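Fluoroacetyl-CoA thioesterase (Streptomyces cattleya, PDB 3KUV) hydrolyses fluoroacetyl-CoA to fluoroacetate and CoA as a homodimeric hot-dog thioesterase, and so confers resistance to fluoroacetate. Local coordinates at residues M49-M57 / R99-H107; G66-T77 / E112-I123. The protein carries 1 engineered substitution. All coordinates share one frame; numbering follows the deposited sequence. Where two conformers were deposited one is given.

Contact 1 (M49-M57 / R99-H107). With ACT (acetate ion), chain F; ACT (acetate ion), chain I.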
loop_
_atom_site.group_PDB
_atom_site.type_symbol
_atom_site.label_atom_id
_atom_site.label_comp_id
_atom_site.label_asym_id
_atom_site.label_seq_id
_atom_site.Cartn_x
_atom_site.Cartn_y
_atom_site.Cartn_z
ATOM N N MET B 49 1.125 -2.368 7.769
ATOM C CA MET B 49 -0.146 -2.862 8.399
ATOM C C MET B 49 -0.337 -4.358 8.113
ATOM O O MET B 49 -0.708 -5.142 8.992
ATOM C CB MET B 49 -1.323 -2.073 7.767
ATOM C CG MET B 49 -1.265 -0.676 8.363
ATOM S SD MET B 49 -2.523 0.382 7.586
ATOM C CE MET B 49 -2.682 1.738 8.858
ATOM N N GLU B 50 -0.039 -4.807 6.900
ATOM C CA GLU B 50 -0.085 -6.236 6.608
ATOM C C GLU B 50 0.853 -6.978 7.547
ATOM O O GLU B 50 0.497 -8.023 8.082
ATOM C CB GLU B 50 0.318 -6.574 5.150
ATOM C CG GLU B 50 -0.691 -6.021 4.143
ATOM C CD GLU B 50 -0.498 -6.755 2.804
ATOM O OE1 GLU B 50 -0.752 -7.986 2.669
ATOM O OE2 GLU B 50 -0.061 -6.105 1.785
ATOM N N TRP B 51 2.090 -6.504 7.651
ATOM C CA TRP B 51 3.089 -7.171 8.484
ATOM C C TRP B 51 2.594 -7.315 9.926
ATOM O O TRP B 51 2.778 -8.404 10.525
ATOM C CB TRP B 51 4.375 -6.326 8.381
ATOM C CG TRP B 51 5.661 -6.955 8.985
ATOM C CD1 TRP B 51 5.788 -8.172 9.671
ATOM C CD2 TRP B 51 6.917 -6.280 9.080
ATOM N NE1 TRP B 51 7.137 -8.302 10.116
ATOM C CE2 TRP B 51 7.816 -7.141 9.807
ATOM C CE3 TRP B 51 7.366 -4.999 8.663
ATOM C CZ2 TRP B 51 9.135 -6.748 10.088
ATOM C CZ3 TRP B 51 8.695 -4.599 8.957
ATOM C CH2 TRP B 51 9.563 -5.523 9.667
ATOM N N ALA B 52 2.070 -6.261 10.510
ATOM C CA ALA B 52 1.493 -6.352 11.846
ATOM C C ALA B 52 0.478 -7.484 11.915
ATOM O O ALA B 52 0.529 -8.246 12.883
ATOM C CB ALA B 52 0.842 -5.033 12.243
ATOM N N CYS B 53 -0.495 -7.525 10.985
ATOM C CA CYS B 53 -1.532 -8.566 11.040
ATOM C C CYS B 53 -0.941 -9.965 10.819
ATOM O O CYS B 53 -1.384 -10.918 11.506
ATOM C CB CYS B 53 -2.670 -8.250 10.066
ATOM S SG CYS B 53 -3.492 -6.716 10.378
ATOM N N VAL B 54 0.066 -10.101 9.924
ATOM C CA VAL B 54 0.746 -11.387 9.786
ATOM C C VAL B 54 1.374 -11.892 11.087
ATOM O O VAL B 54 1.275 -13.075 11.463
ATOM C CB VAL B 54 1.810 -11.301 8.600
ATOM C CG1 VAL B 54 2.803 -12.433 8.608
ATOM C CG2 VAL B 54 1.087 -11.124 7.202
ATOM N N ARG B 55 2.044 -10.987 11.811
ATOM C CA ARG B 55 2.655 -11.406 13.129
ATOM C C ARG B 55 1.557 -11.828 14.119
ATOM O O ARG B 55 1.760 -12.860 14.814
ATOM C CB ARG B 55 3.501 -10.220 13.698
ATOM C CG ARG B 55 4.793 -9.998 12.883
ATOM C CD ARG B 55 5.601 -8.871 13.580
ATOM N NE ARG B 55 5.963 -9.228 14.965
ATOM C CZ ARG B 55 6.363 -8.349 15.914
ATOM N NH1 ARG B 55 6.385 -6.988 15.736
ATOM N NH2 ARG B 55 6.793 -8.778 17.104
ATOM N N ALA B 56 0.440 -11.095 14.136
ATOM C CA ALA B 56 -0.664 -11.364 15.101
ATOM C C ALA B 56 -1.241 -12.783 14.791
ATOM O O ALA B 56 -1.586 -13.524 15.727
ATOM C CB ALA B 56 -1.645 -10.365 14.989
ATOM N N MET B 57 -1.365 -13.120 13.519
ATOM C CA MET B 57 -1.978 -14.396 13.080
ATOM C C MET B 57 -1.123 -15.584 13.176
ATOM O O MET B 57 -1.608 -16.771 13.063
ATOM C CB MET B 57 -2.119 -14.244 11.542
ATOM C CG MET B 57 -3.337 -13.696 11.251
ATOM S SD MET B 57 -3.348 -13.483 9.344
ATOM C CE MET B 57 -3.749 -15.126 8.821
ATOM N N ARG B 99 -11.001 -16.488 6.239
ATOM C CA ARG B 99 -11.004 -14.990 6.173
ATOM C C ARG B 99 -10.862 -14.382 7.548
ATOM O O ARG B 99 -11.620 -14.689 8.498
ATOM C CB ARG B 99 -12.290 -14.474 5.545
ATOM C CG ARG B 99 -12.316 -12.905 5.429
ATOM C CD ARG B 99 -13.649 -12.524 4.742
ATOM N NE ARG B 99 -14.170 -11.241 5.128
ATOM C CZ ARG B 99 -13.993 -10.132 4.435
ATOM N NH1 ARG B 99 -13.287 -10.151 3.305
ATOM N NH2 ARG B 99 -14.536 -9.006 4.870
ATOM N N LEU B 100 -9.902 -13.462 7.732
ATOM C CA LEU B 100 -9.632 -12.738 8.997
ATOM C C LEU B 100 -9.759 -11.234 8.678
ATOM O O LEU B 100 -9.214 -10.776 7.667
ATOM C CB LEU B 100 -8.266 -13.032 9.651
ATOM C CG LEU B 100 -8.076 -14.432 10.228
ATOM C CD1 LEU B 100 -7.730 -15.409 9.124
ATOM C CD2 LEU B 100 -7.004 -14.455 11.318
ATOM N N SER B 101 -10.465 -10.483 9.504
ATOM C CA SER B 101 -10.780 -9.073 9.271
ATOM C C SER B 101 -10.285 -8.335 10.452
ATOM O O SER B 101 -10.443 -8.767 11.657
ATOM C CB SER B 101 -12.293 -8.872 9.176
ATOM O OG SER B 101 -12.888 -9.580 8.045
ATOM N N TRP B 102 -9.677 -7.161 10.221
ATOM C CA TRP B 102 -8.990 -6.412 11.235
ATOM C C TRP B 102 -9.388 -4.916 11.170
ATOM O O TRP B 102 -9.716 -4.432 10.053
ATOM C CB TRP B 102 -7.493 -6.474 10.918
ATOM C CG TRP B 102 -6.926 -7.917 10.767
ATOM C CD1 TRP B 102 -6.875 -8.707 9.640
ATOM C CD2 TRP B 102 -6.273 -8.561 11.750
ATOM N NE1 TRP B 102 -6.299 -9.893 9.920
ATOM C CE2 TRP B 102 -5.935 -9.845 11.268
ATOM C CE3 TRP B 102 -6.006 -8.212 13.118
ATOM C CZ2 TRP B 102 -5.218 -10.717 12.029
ATOM C CZ3 TRP B 102 -5.395 -9.072 13.857
ATOM C CH2 TRP B 102 -4.986 -10.355 13.338
ATOM N N ARG B 103 -9.364 -4.209 12.301
ATOM C CA ARG B 103 -9.324 -2.777 12.364
ATOM C C ARG B 103 -7.868 -2.414 12.592
ATOM O O ARG B 103 -7.195 -2.996 13.524
ATOM C CB ARG B 103 -10.247 -2.257 13.511
ATOM C CG ARG B 103 -10.495 -0.820 13.470
ATOM C CD ARG B 103 -11.410 -0.209 14.592
ATOM N NE ARG B 103 -11.517 1.228 14.263
ATOM C CZ ARG B 103 -10.634 2.198 14.557
ATOM N NH1 ARG B 103 -9.511 1.961 15.233
ATOM N NH2 ARG B 103 -10.896 3.448 14.158
ATOM N N VAL B 104 -7.333 -1.476 11.816
ATOM C CA VAL B 104 -5.922 -1.074 11.932
ATOM C C VAL B 104 -5.803 0.426 12.147
ATOM O O VAL B 104 -6.637 1.227 11.682
ATOM C CB VAL B 104 -5.104 -1.503 10.724
ATOM C CG1 VAL B 104 -4.995 -3.048 10.718
ATOM C CG2 VAL B 104 -5.666 -1.065 9.341
ATOM N N SER B 105 -4.769 0.832 12.876
ATOM C CA SER B 105 -4.474 2.272 12.976
ATOM C C SER B 105 -3.004 2.430 13.207
ATOM O O SER B 105 -2.298 1.438 13.566
ATOM C CB SER B 105 -5.252 2.946 14.048
ATOM O OG SER B 105 -4.934 2.407 15.322
ATOM N N ALA B 106 -2.500 3.611 12.947
ATOM C CA ALA B 106 -1.032 3.831 13.056
ATOM C C ALA B 106 -0.767 5.262 13.550
ATOM O O ALA B 106 -1.581 6.189 13.327
ATOM C CB ALA B 106 -0.309 3.555 11.731
ATOM N N HIS B 107 0.261 5.415 14.383
ATOM C CA HIS B 107 0.671 6.709 14.885
ATOM C C HIS B 107 2.178 6.704 14.849
ATOM O O HIS B 107 2.833 5.637 14.905
ATOM C CB HIS B 107 0.011 6.799 16.238
ATOM C CG HIS B 107 0.840 6.419 17.368
ATOM N ND1 HIS B 107 0.461 5.447 18.256
ATOM C CD2 HIS B 107 2.076 6.830 17.755
ATOM C CE1 HIS B 107 1.423 5.264 19.141
ATOM N NE2 HIS B 107 2.436 6.081 18.858
HETATM C C ACT F . -13.725 -6.463 1.927
HETATM O O ACT F . -13.715 -6.094 0.655
HETATM O OXT ACT F . -12.811 -7.285 2.329
HETATM C CH3 ACT F . -14.771 -6.065 2.937
HETATM C C ACT I . -14.645 3.396 13.114
HETATM O O ACT I . -13.990 2.878 14.096
HETATM O OXT ACT I . -15.887 3.237 13.208
HETATM C CH3 ACT I . -14.061 4.165 11.932
#

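Contact 2 (G66-T77 / E112-I123). With ACT (acetate ion), chain C.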
loop_
_atom_site.group_PDB
_atom_site.type_symbol
_atom_site.label_atom_id
_atom_site.label_comp_id
_atom_site.label_asym_id
_atom_site.label_seq_id
_atom_site.Cartn_x
_atom_site.Cartn_y
_atom_site.Cartn_z
ATOM N N GLY B 66 0.172 -19.712 5.189
ATOM C CA GLY B 66 0.472 -18.315 5.374
ATOM C C GLY B 66 -0.798 -17.577 4.940
ATOM O O GLY B 66 -1.866 -18.088 5.166
ATOM N N SER B 67 -0.655 -16.315 4.520
ATOM C CA SER B 67 -1.858 -15.532 4.171
ATOM C C SER B 67 -1.537 -14.482 3.139
ATOM O O SER B 67 -0.360 -14.101 2.922
ATOM C CB SER B 67 -2.513 -14.897 5.457
ATOM O OG SER B 67 -1.572 -13.903 5.974
ATOM N N LEU B 68 -2.606 -13.961 2.542
ATOM C CA LEU B 68 -2.533 -12.870 1.586
ATOM C C LEU B 68 -3.462 -11.756 2.047
ATOM O O LEU B 68 -4.486 -12.018 2.702
ATOM C CB LEU B 68 -3.078 -13.320 0.220
ATOM C CG LEU B 68 -2.280 -14.401 -0.502
ATOM C CD1 LEU B 68 -3.131 -14.965 -1.658
ATOM C CD2 LEU B 68 -0.864 -13.928 -0.952
ATOM N N GLY B 69 -3.070 -10.519 1.822
ATOM C CA GLY B 69 -4.011 -9.406 1.989
ATOM C C GLY B 69 -5.017 -9.329 0.872
ATOM O O GLY B 69 -4.590 -9.403 -0.334
ATOM N N THR B 70 -6.311 -9.298 1.197
ATOM C CA THR B 70 -7.351 -9.270 0.159
ATOM C C THR B 70 -8.067 -7.931 0.061
ATOM O O THR B 70 -8.725 -7.659 -0.947
ATOM C CB THR B 70 -8.404 -10.344 0.335
ATOM O OG1 THR B 70 -8.968 -10.197 1.650
ATOM C CG2 THR B 70 -7.720 -11.761 0.298
ATOM N N ALA B 71 -7.871 -7.031 1.049
ATOM C CA ALA B 71 -8.479 -5.694 0.937
ATOM C C ALA B 71 -7.859 -4.843 1.984
ATOM O O ALA B 71 -7.481 -5.307 3.053
ATOM C CB ALA B 71 -9.990 -5.699 1.129
ATOM N N ILE B 72 -7.796 -3.544 1.701
ATOM C CA ILE B 72 -7.361 -2.514 2.656
ATOM C C ILE B 72 -8.159 -1.238 2.433
ATOM O O ILE B 72 -8.511 -0.890 1.304
ATOM C CB ILE B 72 -5.882 -2.239 2.639
ATOM C CG1 ILE B 72 -5.481 -1.568 4.037
ATOM C CG2 ILE B 72 -5.487 -1.470 1.388
ATOM C CD1 ILE B 72 -4.239 -1.956 4.634
ATOM N N CYS B 73 -8.530 -0.574 3.522
ATOM C CA CYS B 73 -9.382 0.644 3.338
ATOM C C CYS B 73 -8.953 1.599 4.451
ATOM O O CYS B 73 -9.422 1.436 5.626
ATOM C CB CYS B 73 -10.862 0.261 3.402
ATOM S SG CYS B 73 -11.961 1.613 2.870
ATOM N N VAL B 74 -7.998 2.481 4.159
ATOM C CA VAL B 74 -7.383 3.318 5.228
ATOM C C VAL B 74 -7.255 4.772 4.813
ATOM O O VAL B 74 -7.048 5.061 3.599
ATOM C CB VAL B 74 -5.981 2.803 5.729
ATOM C CG1 VAL B 74 -6.135 1.454 6.446
ATOM C CG2 VAL B 74 -4.964 2.681 4.548
ATOM N N THR B 75 -7.254 5.650 5.797
ATOM C CA THR B 75 -6.803 6.984 5.552
ATOM C C THR B 75 -5.300 7.167 5.807
ATOM O O THR B 75 -4.664 6.293 6.384
ATOM C CB THR B 75 -7.474 7.930 6.579
ATOM O OG1 THR B 75 -7.135 7.466 7.914
ATOM C CG2 THR B 75 -8.991 7.860 6.358
ATOM N N HIS B 76 -4.743 8.279 5.279
ATOM C CA HIS B 76 -3.361 8.648 5.595
ATOM C C HIS B 76 -3.511 10.129 5.974
ATOM O O HIS B 76 -3.751 10.986 5.066
ATOM C CB HIS B 76 -2.468 8.218 4.354
ATOM C CG HIS B 76 -0.962 8.037 4.596
ATOM N ND1 HIS B 76 -0.322 8.256 5.803
ATOM C CD2 HIS B 76 0.003 7.599 3.741
ATOM C CE1 HIS B 76 0.981 8.054 5.648
ATOM N NE2 HIS B 76 1.213 7.658 4.387
ATOM N N THR B 77 -3.453 10.406 7.255
ATOM C CA THR B 77 -3.912 11.743 7.839
ATOM C C THR B 77 -2.711 12.698 8.165
ATOM O O THR B 77 -2.927 13.882 8.499
ATOM C CB THR B 77 -4.782 11.538 9.039
ATOM O OG1 THR B 77 -4.113 10.719 10.015
ATOM C CG2 THR B 77 -6.050 10.794 8.626
ATOM N N GLU B 112 -1.374 10.891 14.955
ATOM C CA GLU B 112 -2.099 9.762 14.346
ATOM C C GLU B 112 -1.872 9.848 12.832
ATOM O O GLU B 112 -1.985 10.987 12.251
ATOM C CB GLU B 112 -3.549 9.885 14.815
ATOM C CG GLU B 112 -4.638 9.358 13.982
ATOM C CD GLU B 112 -5.033 7.872 14.196
ATOM O OE1 GLU B 112 -5.854 7.530 15.126
ATOM O OE2 GLU B 112 -4.598 7.043 13.354
ATOM N N ILE B 113 -1.509 8.793 12.136
ATOM C CA ILE B 113 -1.183 8.902 10.733
ATOM C C ILE B 113 -2.146 8.122 9.861
ATOM O O ILE B 113 -2.103 8.294 8.646
ATOM C CB ILE B 113 0.251 8.482 10.360
ATOM C CG1 ILE B 113 0.457 6.990 10.719
ATOM C CG2 ILE B 113 1.270 9.322 11.169
ATOM C CD1 ILE B 113 1.829 6.456 10.128
ATOM N N GLY B 114 -3.057 7.272 10.386
ATOM C CA GLY B 114 -4.024 6.591 9.410
ATOM C C GLY B 114 -4.808 5.584 10.223
ATOM O O GLY B 114 -4.336 5.103 11.269
ATOM N N SER B 115 -5.957 5.207 9.690
ATOM C CA SER B 115 -6.779 4.163 10.335
ATOM C C SER B 115 -7.753 3.625 9.335
ATOM O O SER B 115 -8.047 4.265 8.310
ATOM C CB SER B 115 -7.575 4.569 11.607
ATOM O OG SER B 115 -8.516 5.503 11.308
ATOM N N GLY B 116 -8.213 2.382 9.586
ATOM C CA GLY B 116 -9.209 1.811 8.752
ATOM C C GLY B 116 -9.240 0.316 8.958
ATOM O O GLY B 116 -9.175 -0.144 10.099
ATOM N N THR B 117 -9.503 -0.400 7.881
ATOM C CA THR B 117 -9.756 -1.830 7.928
ATOM C C THR B 117 -8.837 -2.591 6.978
ATOM O O THR B 117 -8.336 -2.044 5.999
ATOM C CB THR B 117 -11.226 -2.178 7.594
ATOM O OG1 THR B 117 -11.584 -1.547 6.327
ATOM C CG2 THR B 117 -12.222 -1.678 8.694
ATOM N N HIS B 118 -8.645 -3.883 7.244
ATOM C CA HIS B 118 -7.781 -4.758 6.410
ATOM C C HIS B 118 -8.352 -6.165 6.519
ATOM O O HIS B 118 -8.725 -6.625 7.650
ATOM C CB HIS B 118 -6.366 -4.781 6.989
ATOM C CG HIS B 118 -5.428 -5.655 6.183
ATOM N ND1 HIS B 118 -4.524 -6.575 6.704
ATOM C CD2 HIS B 118 -5.313 -5.732 4.835
ATOM C CE1 HIS B 118 -3.851 -7.144 5.706
ATOM N NE2 HIS B 118 -4.313 -6.652 4.586
ATOM N N GLU B 119 -8.393 -6.880 5.417
ATOM C CA GLU B 119 -8.828 -8.321 5.438
ATOM C C GLU B 119 -7.746 -9.154 4.811
ATOM O O GLU B 119 -7.026 -8.688 3.900
ATOM C CB GLU B 119 -10.091 -8.483 4.613
ATOM C CG GLU B 119 -11.349 -7.821 5.315
ATOM C CD GLU B 119 -11.386 -6.325 5.203
ATOM O OE1 GLU B 119 -11.067 -5.845 4.112
ATOM O OE2 GLU B 119 -11.789 -5.600 6.124
ATOM N N ARG B 120 -7.648 -10.391 5.315
ATOM C CA ARG B 120 -6.676 -11.370 4.852
ATOM C C ARG B 120 -7.320 -12.723 4.618
ATOM O O ARG B 120 -8.364 -13.009 5.153
ATOM C CB ARG B 120 -5.593 -11.575 5.911
ATOM C CG ARG B 120 -4.849 -10.211 6.214
ATOM C CD ARG B 120 -3.557 -10.404 7.007
ATOM N NE ARG B 120 -2.524 -11.117 6.265
ATOM C CZ ARG B 120 -1.831 -10.626 5.241
ATOM N NH1 ARG B 120 -1.985 -9.305 4.945
ATOM N NH2 ARG B 120 -0.987 -11.351 4.502
ATOM N N ALA B 121 -6.678 -13.561 3.811
ATOM C CA ALA B 121 -7.108 -14.910 3.558
ATOM C C ALA B 121 -5.947 -15.896 3.829
ATOM O O ALA B 121 -4.838 -15.687 3.298
ATOM C CB ALA B 121 -7.564 -15.098 2.106
ATOM N N VAL B 122 -6.218 -16.927 4.619
ATOM C CA VAL B 122 -5.239 -18.014 4.840
ATOM C C VAL B 122 -5.070 -18.856 3.560
ATOM O O VAL B 122 -6.007 -19.094 2.831
ATOM C CB VAL B 122 -5.753 -18.918 5.954
ATOM C CG1 VAL B 122 -4.671 -20.044 6.185
ATOM C CG2 VAL B 122 -5.881 -18.107 7.279
ATOM N N ILE B 123 -3.812 -19.156 3.285
ATOM C CA ILE B 123 -3.433 -19.906 2.043
ATOM C C ILE B 123 -2.524 -21.059 2.435
ATOM O O ILE B 123 -1.793 -20.991 3.433
ATOM C CB ILE B 123 -2.799 -19.059 0.933
ATOM C CG1 ILE B 123 -1.545 -18.337 1.428
ATOM C CG2 ILE B 123 -3.838 -18.096 0.272
ATOM C CD1 ILE B 123 -0.694 -17.831 0.268
HETATM C C ACT C . 0.286 -9.084 -0.652
HETATM O O ACT C . -0.871 -9.056 0.043
HETATM O OXT ACT C . 1.235 -8.238 -0.374
HETATM C CH3 ACT C . 0.473 -10.129 -1.728
HETATM O O HOH W 1 -10.155 -12.265 2.889
HETATM O O HOH W 2 -8.229 8.300 10.294
#

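Contact 1 (M49-M57 / R99-H107)
Cys-53 and Trp-102 meet at the middle of this contact, where the long helix of the hot-dog fold packs on the antiparallel sheet that wraps it. The helix 49-57 runs at 126° to strand 99-107. The two axes come within 9.8 Å, and side chains fill the gap.

The aromatic contacts centre on the indole. Cys-53 SG lies over one face, 3.8 Å from the centroid of the Trp-102 five-membered ring, in a sulfur-aromatic contact. Cys-53 CB adds a CH-pi contact over the same ring. The SG is anti to the carbonyl carbon of its own residue (chi1 -60°), which brings it down onto the indole. Met-57 CG approaches the edge of the ring, 3.6 Å from Trp-102 CZ2. Ala-56 CB lies obliquely to the ring, near Trp-102 CH2.

The remaining contacts are aliphatic. Met-57 and Leu-100 reach toward each other tip to tip. At the other end, Met-49 extends beyond CG and crosses Val-104 at a slant.

Another side of the helix, with Trp-51 and Val-54, meets the second subunit, where Trp-51 NE1 hydrogen-bonds to Glu-32 OE1 of that chain. The Met-49 chain ends with its CE methyl 4.1 Å from Ala-106 CB.

Contact 2 (G66-T77 / E112-I123)
Ser-67 OG is gripped by two nitrogens of Arg-120. Arg-120 NE and NH2 each donate to Ser-67 OG at 3.0 Å, side-on and in the guanidinium plane. The Arg-120 chain bends at chi3 (66°), which turns its end back toward strand 66-75. One guanidinium face lies against the backbone at Leu-68 C and Gly-69 N. NH1 forms a salt bridge with Glu-50, an active-site residue.

The two strands are antiparallel neighbours in the hot-dog sheet. Paired backbone bonds join Gly-66 to Ile-123, Leu-68 to Ala-121 and Cys-73 to Thr-117. A classic beta bulge breaks the register where Thr-70 and Ala-71 both face Glu-119. Thr-70 N gives Glu-119 O a bond of 2.9 Å, and the bond from Ala-71 N is weak. Just before the bulge, the backbone N-H of Gly-69 donates to acetate O, with N and O 3.2 Å apart. That acetate is also hydrogen-bonded to OG of Ser-42 of the second subunit, an engineered residue.

On the other side of the sheet, Leu-68 crosses Ile-123 at about a right angle, with Leu-68 CD1 3.7 Å from Ile-123 CG2. Near the far end, Ser-115 N donates to Thr-75 OG1 at 3.1 Å. Strand 66-75 continues the sheet into the second subunit, where Cys-73 forms a disulfide with its own counterpart. The double grip and the Glu-50 salt bridge should restrain the rotation of the guanidinium of Arg-120, which binds substrate, beside Gly-69, which binds substrate and CoA.

How the contacts relate
Contact 1 packs the helix on strand 99-107, and contact 2 joins the next two strands of the same sheet. Their centres lie about 7 Å apart. Strands 99-107 and 112-123 are neighbours, linked by probable backbone bonds of 2.8 Å from Trp-102 N to His-118 O and from Val-104 N to Gly-116 O. The helix also meets contact 2 directly, with Val-54 CG2 3.4 Å from Arg-120 NH2. The salt bridge from Glu-50 to Arg-120 joins the two contacts at the active site. The acetate near Gly-69, probably from the crystallisation liquor, may mark the acyl pocket. Active-site His-76 packs on Gly-69 of the second subunit, so the site probably draws on both chains.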